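Endoglucanase (Thermotoga maritima, PDB 1VHO) probably acts as a metal-dependent aminopeptidase of the M42 family, using two divalent metal ions per subunit, despite its endoglucanase name. Local coordinates at residues 20-24 with 201-205; 41-45 with 213-217; 60-66 with 220-226; 165-171 with 311-317. All blocks are in the same frame, centred on the assembly; numbering follows the deposited sequence.

Along the chain the first segments come in the order 1, 2, 3, 4 and the second segments follow in the same order, so all four contacts interlock. Contacts 2 and 3, with centres 14 Å apart, both reach the mixed sheet, contact 2 by packing a loop on its edge strand 41-44 and contact 3 between the neighbouring strands 61-67 and 222-229. Contact 1 follows the C-terminal end of strand 195-201 in that sheet, touching contact 2 through Glu205 and Thr45 and contact 3 through Ser201 and Ala66. Contact 4 belongs to a separate three-stranded sheet, its centre about 20 Å from that of contact 1. Contacts 1, 3 and 4 contain or adjoin predicted metal ligands and contact 2 touches one through Thr45, consistent with a shared active-site region.

Contact 1 (20-24 with 201-205); sequences PSGYE and SVQEE
With CG placed beside the backbone N (chi1 -53°) and the chain bent at chi2 (93°), Glu24 turns its carboxylate across Val202 and onto the backbone of Gln203. OE2 of Glu24 takes the N-H of Gln203 at 2.9 Å in a nearly straight bond (169°), and the N-H of Gly22 within its own segment at 3.0 Å. The two donors come from opposite faces of the carboxylate plane, each well out of it, so this oxygen ties the Pro20-Tyr23 type II turn to the type I turn of Val202-Glu205. The other oxygen, Glu24 OE1, accepts from a water 2.8 Å away that in turn receives the N-H of Glu204. Beneath the carboxylate lies Val202, whose CB is 3.5 Å from Glu24 CD. Alongside, the CB of Ser21 rests 3.7 Å from CG of Gln203, while its hydroxyl bonds to Asp69. Gly22 adopts backbone angles at which a side chain would collide with the carbonyl oxygen of Ser21; a second water joins its O to Glu204 OE2. Glu204 is the predicted proton acceptor and Glu205 a predicted zinc ligand, so the gripped carboxylate of Glu24 probably steadies the turn that carries them. The contact joins the loop between helices 7-16 and 25-35, with Glu24 at the N-cap of the latter, to the loop linking strand 195-201 with helix 208-213.

Contact 2 (41-45 with 213-217); sequences EAKTT and TGAYE
Strand 41-44 runs past the loop that follows helix 208-213, and the CA atoms come nearest at Thr45 and Gly214, 4.8 Å apart. There the methyl CG2 of Thr45 packs against the Gly214 backbone, 3.7 Å from its C; a CB on Gly214 would clash with that methyl. Farther along, Lys43 sets its CB against the CB of Ala215 at 4.0 Å. Its chain, bent at chi3 (88°), carries CD to 3.4 Å from Tyr216 OH and brings the ammonium over the Tyr216 ring in an off-centre cation-pi contact, NZ 4.5 Å from the centroid. The same nitrogen makes a weak bond to Ala215 O. This places the loop against the edge strand of the mixed sheet, where Ala215 and Tyr216 also touch Ile51 of the adjoining strand 50-54 and the Tyr216 ring meets Tyr197 edge-to-face. At the ring's outer edge, Tyr216 OH donates to Glu41 OE2 at 2.6 Å, reaching the anti side of a carboxylate turned 49° from the ring plane. That bond holds the far end of the tyrosine at Glu41 while Lys43 lies over the ring. Thr45 OG1 bonds to OE2 of Glu205, a predicted zinc ligand.

Contact 3 (60-66 with 220-226); sequences GKLAFFA and PDAAIVM
The carbonyl oxygen of Lys61 is gripped by two successive N-H groups at the start of the other strand: that of Asp221, just before it, at 2.8 Å and, more weakly, that of Ala222 at 3.4 Å. Asp221 answers with its side chain, OD2 accepting from Lys61 N at 2.7 Å on the anti side of the carboxylate and near its plane. An alanine in place of Asp221 would lose this carboxylate and is likely to leave the Lys61 N-H without its mate where the strand begins. Lys61 NZ leads away to the hydroxyl of Tyr197. From here the parallel ladder continues through Ala63 and Phe65, each donating to one carbonyl and accepting from the next N-H. On the face with Leu62, Phe64 lies alongside Ile224, the two pointing the same way, with ring atom CE1 3.6 Å from Ile224 CD1; the Phe64 ring also meets Leu180, Val183 and Leu327 of the covering helices. On the face with Ala63, the methyl of Ala223 touches the edge of the Phe65 ring, CB 3.7 Å from CE1, and Ala63 packs on Pro220. Two neighbouring parallel strands, whose directions differ by 14°, covered on the Phe64 and Ile224 face by helices 171-187 and 317-333, form the centre of the mixed sheet; toward their C-terminal ends they carry His67 and Asp227, predicted ligands of one zinc, as in the alpha/beta fold of M42 aminopeptidases.

Contact 4 (165-171 with 311-317); sequences KVVGKAL and PVEMVDP
Val166 and Val315 form the hydrogen-bonded pair of an antiparallel ladder, with Val166 N to Val315 O at 2.9 Å and Val315 N to Val166 O at 3.0 Å. Next to them Val167 and Met314 make a non-hydrogen-bonded pair, the selenomethionine's CE lying 3.7 Å from CG2 of Val167. The other methyl of Val167, CG1, presses on CB of Val312 at a tight 3.4 Å. At the far end Lys165, bent at chi2 (-62°) and chi4, lays its CB and CG over the Met314 side chain and brings NZ to 3.4 Å from OD2 of Asp316, a long, weak salt bridge. A leucine in place of Lys165 would remove the ammonium and is likely to leave Asp316 relying more on Arg318, its stronger partner. On the face of Val166 and Val315, opposite Met314, Glu313 extends beneath Leu171, whose CB is 3.7 Å from OE1. That carboxylate is positioned in turn by the backbone N of Asp172 on OE1 and of His309 on OE2. Helix 7-16 packs on Val166, Leu171 and Pro317. Since Asp172 and His309 are predicted zinc ligands, the buried carboxylate of Glu313 may help hold the backbone at both, and its charge would probably be favoured by these N-H donors.

Contact 1 (20-24 with 201-205)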
loop_
_atom_site.group_PDB
_atom_site.type_symbol
_atom_site.label_atom_id
_atom_site.label_comp_id
_atom_site.label_asym_id
_atom_site.label_seq_id
_atom_site.Cartn_x
_atom_site.Cartn_y
_atom_site.Cartn_z
ATOM N N PRO A 20 5.199 0.072 -9.420
ATOM C CA PRO A 20 4.152 0.920 -9.961
ATOM C C PRO A 20 3.042 0.012 -10.530
ATOM O O PRO A 20 3.341 -1.137 -10.834
ATOM C CB PRO A 20 4.836 1.696 -11.095
ATOM C CG PRO A 20 5.972 0.793 -11.496
ATOM C CD PRO A 20 6.463 0.173 -10.216
ATOM N N SER A 21 1.838 0.515 -10.545
ATOM C CA SER A 21 0.685 -0.298 -11.007
ATOM C C SER A 21 1.030 -1.047 -12.291
ATOM O O SER A 21 1.509 -0.418 -13.258
ATOM C CB SER A 21 -0.492 0.640 -11.286
ATOM O OG SER A 21 -0.739 1.398 -10.092
ATOM N N GLY A 22 0.744 -2.338 -12.295
ATOM C CA GLY A 22 1.010 -3.171 -13.467
ATOM C C GLY A 22 2.354 -3.844 -13.444
ATOM O O GLY A 22 2.638 -4.737 -14.267
ATOM N N TYR A 23 3.301 -3.357 -12.633
ATOM C CA TYR A 23 4.671 -3.877 -12.583
ATOM C C TYR A 23 5.090 -4.103 -11.126
ATOM O O TYR A 23 6.153 -3.662 -10.682
ATOM C CB TYR A 23 5.623 -2.828 -13.230
ATOM C CG TYR A 23 5.090 -2.342 -14.576
ATOM C CD1 TYR A 23 5.353 -3.079 -15.735
ATOM C CD2 TYR A 23 4.290 -1.228 -14.672
ATOM C CE1 TYR A 23 4.805 -2.688 -16.947
ATOM C CE2 TYR A 23 3.745 -0.808 -15.893
ATOM C CZ TYR A 23 4.036 -1.557 -17.025
ATOM O OH TYR A 23 3.500 -1.156 -18.232
ATOM N N GLU A 24 4.230 -4.767 -10.351
ATOM C CA GLU A 24 4.490 -4.977 -8.926
ATOM C C GLU A 24 5.313 -6.202 -8.622
ATOM O O GLU A 24 5.615 -6.436 -7.427
ATOM C CB GLU A 24 3.124 -5.114 -8.165
ATOM C CG GLU A 24 2.169 -3.964 -8.420
ATOM C CD GLU A 24 1.177 -4.165 -9.541
ATOM O OE1 GLU A 24 1.370 -4.983 -10.442
ATOM O OE2 GLU A 24 0.152 -3.465 -9.544
ATOM N N SER A 201 -2.605 -7.692 -2.933
ATOM C CA SER A 201 -3.198 -7.481 -4.225
ATOM C C SER A 201 -2.524 -6.479 -5.142
ATOM O O SER A 201 -2.285 -5.336 -4.753
ATOM C CB SER A 201 -4.655 -6.958 -4.009
ATOM O OG SER A 201 -5.395 -7.065 -5.211
ATOM N N VAL A 202 -2.360 -6.921 -6.405
ATOM C CA VAL A 202 -1.776 -5.995 -7.391
ATOM C C VAL A 202 -2.888 -5.231 -8.081
ATOM O O VAL A 202 -4.083 -5.533 -7.958
ATOM C CB VAL A 202 -0.897 -6.733 -8.410
ATOM C CG1 VAL A 202 0.259 -7.413 -7.700
ATOM C CG2 VAL A 202 -1.757 -7.767 -9.170
ATOM N N GLN A 203 -2.535 -4.216 -8.868
ATOM C CA GLN A 203 -3.514 -3.372 -9.502
ATOM C C GLN A 203 -4.478 -4.058 -10.469
ATOM O O GLN A 203 -5.656 -3.694 -10.480
ATOM C CB GLN A 203 -2.806 -2.244 -10.277
ATOM C CG GLN A 203 -3.721 -1.029 -10.464
ATOM C CD GLN A 203 -4.145 -0.900 -11.914
ATOM O OE1 GLN A 203 -3.669 -1.671 -12.744
ATOM N NE2 GLN A 203 -5.012 0.064 -12.185
ATOM N N GLU A 204 -4.007 -5.028 -11.231
ATOM C CA GLU A 204 -4.856 -5.662 -12.229
ATOM C C GLU A 204 -5.881 -6.653 -11.738
ATOM O O GLU A 204 -6.491 -7.304 -12.618
ATOM C CB GLU A 204 -3.971 -6.261 -13.337
ATOM C CG GLU A 204 -3.403 -5.170 -14.256
ATOM C CD GLU A 204 -2.363 -5.681 -15.231
ATOM O OE1 GLU A 204 -2.349 -6.902 -15.523
ATOM O OE2 GLU A 204 -1.538 -4.879 -15.737
ATOM N N GLU A 205 -6.169 -6.770 -10.453
ATOM C CA GLU A 205 -7.171 -7.691 -9.953
ATOM C C GLU A 205 -8.540 -7.031 -10.038
ATOM O O GLU A 205 -8.646 -5.810 -10.017
ATOM C CB GLU A 205 -6.919 -8.102 -8.484
ATOM C CG GLU A 205 -5.547 -8.728 -8.281
ATOM C CD GLU A 205 -5.441 -10.151 -8.757
ATOM O OE1 GLU A 205 -6.435 -10.656 -9.317
ATOM O OE2 GLU A 205 -4.401 -10.809 -8.587
HETATM O O HOH W 1 1.490 -4.971 -16.935
HETATM O O HOH W 2 -1.117 -5.381 -11.664
#

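Contact 2 (41-45 with 213-217)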
loop_
_atom_site.group_PDB
_atom_site.type_symbol
_atom_site.label_atom_id
_atom_site.label_comp_id
_atom_site.label_asym_id
_atom_site.label_seq_id
_atom_site.Cartn_x
_atom_site.Cartn_y
_atom_site.Cartn_z
ATOM N N GLU A 41 2.109 -21.941 3.204
ATOM C CA GLU A 41 2.317 -21.815 1.772
ATOM C C GLU A 41 2.008 -20.405 1.280
ATOM O O GLU A 41 1.376 -19.612 1.987
ATOM C CB GLU A 41 1.502 -22.797 0.939
ATOM C CG GLU A 41 0.044 -22.906 1.265
ATOM C CD GLU A 41 -0.682 -23.997 0.481
ATOM O OE1 GLU A 41 -0.756 -25.143 0.967
ATOM O OE2 GLU A 41 -1.195 -23.694 -0.608
ATOM N N ALA A 42 2.489 -20.136 0.066
ATOM C CA ALA A 42 2.248 -18.822 -0.541
ATOM C C ALA A 42 2.047 -19.013 -2.038
ATOM O O ALA A 42 2.851 -19.745 -2.645
ATOM C CB ALA A 42 3.354 -17.854 -0.237
ATOM N N LYS A 43 0.923 -18.564 -2.552
ATOM C CA LYS A 43 0.635 -18.703 -3.962
ATOM C C LYS A 43 0.462 -17.358 -4.648
ATOM O O LYS A 43 -0.001 -16.394 -4.049
ATOM C CB LYS A 43 -0.660 -19.522 -4.177
ATOM C CG LYS A 43 -0.383 -21.021 -4.035
ATOM C CD LYS A 43 -1.632 -21.802 -3.725
ATOM C CE LYS A 43 -2.400 -22.257 -4.953
ATOM N NZ LYS A 43 -3.413 -23.288 -4.533
ATOM N N THR A 44 0.808 -17.346 -5.935
ATOM C CA THR A 44 0.676 -16.151 -6.748
ATOM C C THR A 44 -0.495 -16.274 -7.691
ATOM O O THR A 44 -0.797 -17.394 -8.160
ATOM C CB THR A 44 1.986 -15.901 -7.524
ATOM O OG1 THR A 44 3.042 -15.849 -6.547
ATOM C CG2 THR A 44 1.941 -14.570 -8.248
ATOM N N THR A 45 -1.244 -15.226 -7.926
ATOM C CA THR A 45 -2.358 -15.326 -8.869
ATOM C C THR A 45 -1.776 -15.147 -10.286
ATOM O O THR A 45 -0.585 -14.891 -10.429
ATOM C CB THR A 45 -3.426 -14.279 -8.610
ATOM O OG1 THR A 45 -2.931 -12.969 -8.922
ATOM C CG2 THR A 45 -3.847 -14.329 -7.134
ATOM N N THR A 213 -9.313 -15.374 -4.633
ATOM C CA THR A 213 -9.737 -16.582 -5.350
ATOM C C THR A 213 -8.887 -16.911 -6.553
ATOM O O THR A 213 -8.959 -18.026 -7.083
ATOM C CB THR A 213 -11.221 -16.603 -5.717
ATOM O OG1 THR A 213 -11.590 -15.429 -6.433
ATOM C CG2 THR A 213 -12.080 -16.666 -4.445
ATOM N N GLY A 214 -7.935 -16.030 -6.898
ATOM C CA GLY A 214 -7.013 -16.323 -7.999
ATOM C C GLY A 214 -5.982 -17.327 -7.505
ATOM O O GLY A 214 -5.189 -17.861 -8.289
ATOM N N ALA A 215 -5.943 -17.552 -6.192
ATOM C CA ALA A 215 -5.061 -18.467 -5.533
ATOM C C ALA A 215 -5.777 -19.574 -4.764
ATOM O O ALA A 215 -5.325 -20.709 -4.746
ATOM C CB ALA A 215 -4.175 -17.709 -4.515
ATOM N N TYR A 216 -6.800 -19.252 -3.967
ATOM C CA TYR A 216 -7.514 -20.242 -3.171
ATOM C C TYR A 216 -9.014 -20.084 -3.337
ATOM O O TYR A 216 -9.590 -19.028 -3.042
ATOM C CB TYR A 216 -7.181 -20.081 -1.677
ATOM C CG TYR A 216 -5.753 -20.410 -1.321
ATOM C CD1 TYR A 216 -5.347 -21.711 -1.072
ATOM C CD2 TYR A 216 -4.811 -19.377 -1.252
ATOM C CE1 TYR A 216 -4.026 -21.988 -0.745
ATOM C CE2 TYR A 216 -3.487 -19.647 -0.950
ATOM C CZ TYR A 216 -3.104 -20.951 -0.703
ATOM O OH TYR A 216 -1.795 -21.210 -0.401
ATOM N N GLU A 217 -9.677 -21.119 -3.853
ATOM C CA GLU A 217 -11.122 -21.063 -4.075
ATOM C C GLU A 217 -11.848 -21.294 -2.746
ATOM O O GLU A 217 -12.262 -22.415 -2.448
ATOM C CB GLU A 217 -11.544 -22.153 -5.070
#

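Contact 3 (60-66 with 220-226)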
loop_
_atom_site.group_PDB
_atom_site.type_symbol
_atom_site.label_atom_id
_atom_site.label_comp_id
_atom_site.label_asym_id
_atom_site.label_seq_id
_atom_site.Cartn_x
_atom_site.Cartn_y
_atom_site.Cartn_z
ATOM N N GLY A 60 -12.508 -21.906 10.853
ATOM C CA GLY A 60 -13.096 -21.000 9.848
ATOM C C GLY A 60 -11.898 -20.347 9.126
ATOM O O GLY A 60 -10.753 -20.612 9.504
ATOM N N LYS A 61 -12.227 -19.468 8.201
ATOM C CA LYS A 61 -11.230 -18.786 7.402
ATOM C C LYS A 61 -11.376 -17.261 7.527
ATOM O O LYS A 61 -12.435 -16.694 7.315
ATOM C CB LYS A 61 -11.412 -19.176 5.920
ATOM C CG LYS A 61 -11.398 -20.673 5.651
ATOM C CD LYS A 61 -11.790 -20.947 4.204
ATOM C CE LYS A 61 -11.563 -22.415 3.837
ATOM N NZ LYS A 61 -10.231 -22.879 4.340
ATOM N N LEU A 62 -10.262 -16.656 7.891
ATOM C CA LEU A 62 -10.169 -15.194 8.077
ATOM C C LEU A 62 -9.230 -14.696 6.972
ATOM O O LEU A 62 -8.140 -15.283 6.828
ATOM C CB LEU A 62 -9.511 -15.008 9.433
ATOM C CG LEU A 62 -9.232 -13.661 10.036
ATOM C CD1 LEU A 62 -10.432 -12.717 9.968
ATOM C CD2 LEU A 62 -8.793 -13.847 11.506
ATOM N N ALA A 63 -9.602 -13.662 6.263
ATOM C CA ALA A 63 -8.765 -13.111 5.203
ATOM C C ALA A 63 -8.430 -11.655 5.518
ATOM O O ALA A 63 -9.329 -10.874 5.884
ATOM C CB ALA A 63 -9.465 -13.198 3.847
ATOM N N PHE A 64 -7.190 -11.278 5.334
ATOM C CA PHE A 64 -6.691 -9.923 5.569
ATOM C C PHE A 64 -6.209 -9.424 4.189
ATOM O O PHE A 64 -5.507 -10.213 3.525
ATOM C CB PHE A 64 -5.562 -9.862 6.574
ATOM C CG PHE A 64 -5.870 -10.375 7.957
ATOM C CD1 PHE A 64 -7.094 -10.128 8.559
ATOM C CD2 PHE A 64 -4.948 -11.138 8.645
ATOM C CE1 PHE A 64 -7.378 -10.642 9.823
ATOM C CE2 PHE A 64 -5.204 -11.612 9.926
ATOM C CZ PHE A 64 -6.424 -11.364 10.518
ATOM N N PHE A 65 -6.525 -8.198 3.809
ATOM C CA PHE A 65 -6.170 -7.755 2.457
ATOM C C PHE A 65 -5.413 -6.425 2.441
ATOM O O PHE A 65 -5.815 -5.484 3.149
ATOM C CB PHE A 65 -7.501 -7.506 1.683
ATOM C CG PHE A 65 -8.369 -8.725 1.443
ATOM C CD1 PHE A 65 -9.348 -9.078 2.389
ATOM C CD2 PHE A 65 -8.210 -9.496 0.330
ATOM C CE1 PHE A 65 -10.130 -10.202 2.157
ATOM C CE2 PHE A 65 -9.002 -10.620 0.087
ATOM C CZ PHE A 65 -9.971 -10.969 1.027
ATOM N N ALA A 66 -4.490 -6.258 1.496
ATOM C CA ALA A 66 -3.759 -4.979 1.358
ATOM C C ALA A 66 -3.367 -4.763 -0.111
ATOM O O ALA A 66 -3.170 -5.763 -0.818
ATOM C CB ALA A 66 -2.497 -5.003 2.222
ATOM N N PRO A 220 -14.106 -16.705 2.663
ATOM C CA PRO A 220 -13.761 -16.430 4.045
ATOM C C PRO A 220 -15.007 -16.153 4.878
ATOM O O PRO A 220 -15.954 -15.529 4.399
ATOM C CB PRO A 220 -12.897 -15.179 3.986
ATOM C CG PRO A 220 -12.945 -14.656 2.598
ATOM C CD PRO A 220 -13.692 -15.650 1.748
ATOM N N ASP A 221 -14.933 -16.512 6.138
ATOM C CA ASP A 221 -15.992 -16.250 7.101
ATOM C C ASP A 221 -15.935 -14.812 7.588
ATOM O O ASP A 221 -16.922 -14.269 8.091
ATOM C CB ASP A 221 -15.781 -17.210 8.296
ATOM C CG ASP A 221 -15.910 -18.636 7.776
ATOM O OD1 ASP A 221 -16.962 -18.930 7.147
ATOM O OD2 ASP A 221 -14.956 -19.396 7.918
ATOM N N ALA A 222 -14.731 -14.184 7.518
ATOM C CA ALA A 222 -14.607 -12.791 7.955
ATOM C C ALA A 222 -13.400 -12.160 7.225
ATOM O O ALA A 222 -12.475 -12.884 6.879
ATOM C CB ALA A 222 -14.468 -12.618 9.441
ATOM N N ALA A 223 -13.545 -10.883 6.861
ATOM C CA ALA A 223 -12.428 -10.260 6.127
ATOM C C ALA A 223 -12.092 -8.909 6.757
ATOM O O ALA A 223 -12.999 -8.191 7.167
ATOM C CB ALA A 223 -12.842 -10.027 4.682
ATOM N N ILE A 224 -10.802 -8.614 6.822
ATOM C CA ILE A 224 -10.393 -7.302 7.356
ATOM C C ILE A 224 -9.574 -6.641 6.223
ATOM O O ILE A 224 -8.560 -7.193 5.814
ATOM C CB ILE A 224 -9.626 -7.413 8.659
ATOM C CG1 ILE A 224 -10.422 -8.285 9.689
ATOM C CG2 ILE A 224 -9.366 -6.010 9.225
ATOM C CD1 ILE A 224 -9.757 -8.207 11.102
ATOM N N VAL A 225 -10.048 -5.516 5.730
ATOM C CA VAL A 225 -9.386 -4.809 4.632
ATOM C C VAL A 225 -8.541 -3.694 5.233
ATOM O O VAL A 225 -9.035 -2.941 6.052
ATOM C CB VAL A 225 -10.403 -4.199 3.641
ATOM C CG1 VAL A 225 -9.760 -3.262 2.640
ATOM C CG2 VAL A 225 -11.171 -5.310 2.934
HETATM N N MSE A 226 -7.300 -3.568 4.757
HETATM C CA MSE A 226 -6.417 -2.543 5.285
HETATM C C MSE A 226 -6.516 -1.279 4.424
HETATM O O MSE A 226 -6.537 -1.395 3.195
HETATM C CB MSE A 226 -4.958 -3.019 5.145
HETATM C CG MSE A 226 -4.570 -4.280 5.867
HETATM SE SE MSE A 226 -4.519 -3.954 7.757
HETATM C CE MSE A 226 -6.309 -4.451 8.225
#

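Contact 4 (165-171 with 311-317)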
loop_
_atom_site.group_PDB
_atom_site.type_symbol
_atom_site.label_atom_id
_atom_site.label_comp_id
_atom_site.label_asym_id
_atom_site.label_seq_id
_atom_site.Cartn_x
_atom_site.Cartn_y
_atom_site.Cartn_z
ATOM N N LYS A 165 9.202 8.256 13.520
ATOM C CA LYS A 165 8.298 8.083 12.367
ATOM C C LYS A 165 9.109 7.591 11.157
ATOM O O LYS A 165 10.337 7.699 11.174
ATOM C CB LYS A 165 7.674 9.410 11.973
ATOM C CG LYS A 165 6.955 10.173 13.093
ATOM C CD LYS A 165 5.786 9.345 13.619
ATOM C CE LYS A 165 4.902 10.226 14.521
ATOM N NZ LYS A 165 5.433 10.170 15.937
ATOM N N VAL A 166 8.432 7.050 10.171
ATOM C CA VAL A 166 9.047 6.600 8.924
ATOM C C VAL A 166 8.438 7.517 7.831
ATOM O O VAL A 166 7.244 7.712 7.875
ATOM C CB VAL A 166 8.770 5.134 8.563
ATOM C CG1 VAL A 166 9.233 4.810 7.128
ATOM C CG2 VAL A 166 9.643 4.271 9.518
ATOM N N VAL A 167 9.282 8.063 6.979
ATOM C CA VAL A 167 8.816 8.962 5.903
ATOM C C VAL A 167 9.312 8.370 4.574
ATOM O O VAL A 167 10.474 7.969 4.460
ATOM C CB VAL A 167 9.420 10.369 6.079
ATOM C CG1 VAL A 167 9.012 11.272 4.920
ATOM C CG2 VAL A 167 8.928 11.026 7.390
ATOM N N GLY A 168 8.407 8.269 3.590
ATOM C CA GLY A 168 8.853 7.693 2.309
ATOM C C GLY A 168 7.661 7.558 1.365
ATOM O O GLY A 168 6.531 7.928 1.691
ATOM N N LYS A 169 7.997 7.257 0.106
ATOM C CA LYS A 169 6.952 7.158 -0.902
ATOM C C LYS A 169 6.109 5.897 -0.678
ATOM O O LYS A 169 6.612 4.907 -0.114
ATOM C CB LYS A 169 7.519 7.086 -2.342
ATOM C CG LYS A 169 8.485 5.850 -2.534
ATOM C CD LYS A 169 8.872 5.821 -4.024
ATOM C CE LYS A 169 9.849 4.679 -4.363
ATOM N NZ LYS A 169 9.214 3.343 -4.421
ATOM N N ALA A 170 4.939 5.906 -1.298
ATOM C CA ALA A 170 4.072 4.713 -1.317
ATOM C C ALA A 170 3.701 4.067 -0.010
ATOM O O ALA A 170 3.114 2.947 -0.042
ATOM C CB ALA A 170 4.741 3.622 -2.198
ATOM N N LEU A 171 3.793 4.780 1.114
ATOM C CA LEU A 171 3.335 4.164 2.371
ATOM C C LEU A 171 1.852 3.991 2.420
ATOM O O LEU A 171 1.326 3.156 3.171
ATOM C CB LEU A 171 3.918 4.952 3.565
ATOM C CG LEU A 171 5.424 4.852 3.726
ATOM C CD1 LEU A 171 5.975 5.952 4.638
ATOM C CD2 LEU A 171 5.865 3.497 4.283
ATOM N N PRO A 311 5.676 12.477 -1.924
ATOM C CA PRO A 311 6.828 11.559 -1.816
ATOM C C PRO A 311 7.223 11.338 -0.364
ATOM O O PRO A 311 8.059 10.463 -0.058
ATOM C CB PRO A 311 7.962 12.310 -2.531
ATOM C CG PRO A 311 7.224 13.218 -3.511
ATOM C CD PRO A 311 6.053 13.716 -2.620
ATOM N N VAL A 312 6.769 12.168 0.554
ATOM C CA VAL A 312 7.121 12.086 1.969
ATOM C C VAL A 312 5.955 11.768 2.898
ATOM O O VAL A 312 5.754 12.397 3.953
ATOM C CB VAL A 312 7.876 13.341 2.445
ATOM C CG1 VAL A 312 9.263 13.383 1.811
ATOM C CG2 VAL A 312 7.083 14.599 2.105
ATOM N N GLU A 313 5.181 10.716 2.520
ATOM C CA GLU A 313 4.113 10.281 3.429
ATOM C C GLU A 313 4.785 9.917 4.754
ATOM O O GLU A 313 5.886 9.401 4.708
ATOM C CB GLU A 313 3.393 9.033 2.885
ATOM C CG GLU A 313 2.623 9.479 1.592
ATOM C CD GLU A 313 1.922 8.306 0.932
ATOM O OE1 GLU A 313 2.392 7.173 1.057
ATOM O OE2 GLU A 313 0.895 8.547 0.237
HETATM N N MSE A 314 4.063 10.018 5.855
HETATM C CA MSE A 314 4.672 9.706 7.150
HETATM C C MSE A 314 3.772 8.804 7.975
HETATM O O MSE A 314 2.553 9.029 8.019
HETATM C CB MSE A 314 4.837 11.056 7.919
HETATM C CG MSE A 314 5.410 10.800 9.335
HETATM SE SE MSE A 314 5.459 12.476 10.303
HETATM C CE MSE A 314 6.932 13.323 9.430
ATOM N N VAL A 315 4.321 7.725 8.507
ATOM C CA VAL A 315 3.528 6.818 9.350
ATOM C C VAL A 315 4.331 6.582 10.654
ATOM O O VAL A 315 5.564 6.788 10.697
ATOM C CB VAL A 315 3.268 5.448 8.723
ATOM C CG1 VAL A 315 2.396 5.598 7.456
ATOM C CG2 VAL A 315 4.583 4.744 8.380
ATOM N N ASP A 316 3.601 6.137 11.676
ATOM C CA ASP A 316 4.245 5.780 12.942
ATOM C C ASP A 316 4.360 4.275 12.991
ATOM O O ASP A 316 3.339 3.564 13.025
ATOM C CB ASP A 316 3.306 6.264 14.099
ATOM C CG ASP A 316 4.018 6.171 15.438
ATOM O OD1 ASP A 316 4.690 5.140 15.666
ATOM O OD2 ASP A 316 3.972 7.145 16.224
ATOM N N PRO A 317 5.548 3.670 13.033
ATOM C CA PRO A 317 5.719 2.239 13.085
ATOM C C PRO A 317 5.013 1.577 14.243
ATOM O O PRO A 317 4.654 0.394 14.129
ATOM C CB PRO A 317 7.228 2.001 13.106
ATOM C CG PRO A 317 7.845 3.303 12.765
ATOM C CD PRO A 317 6.849 4.410 13.031
#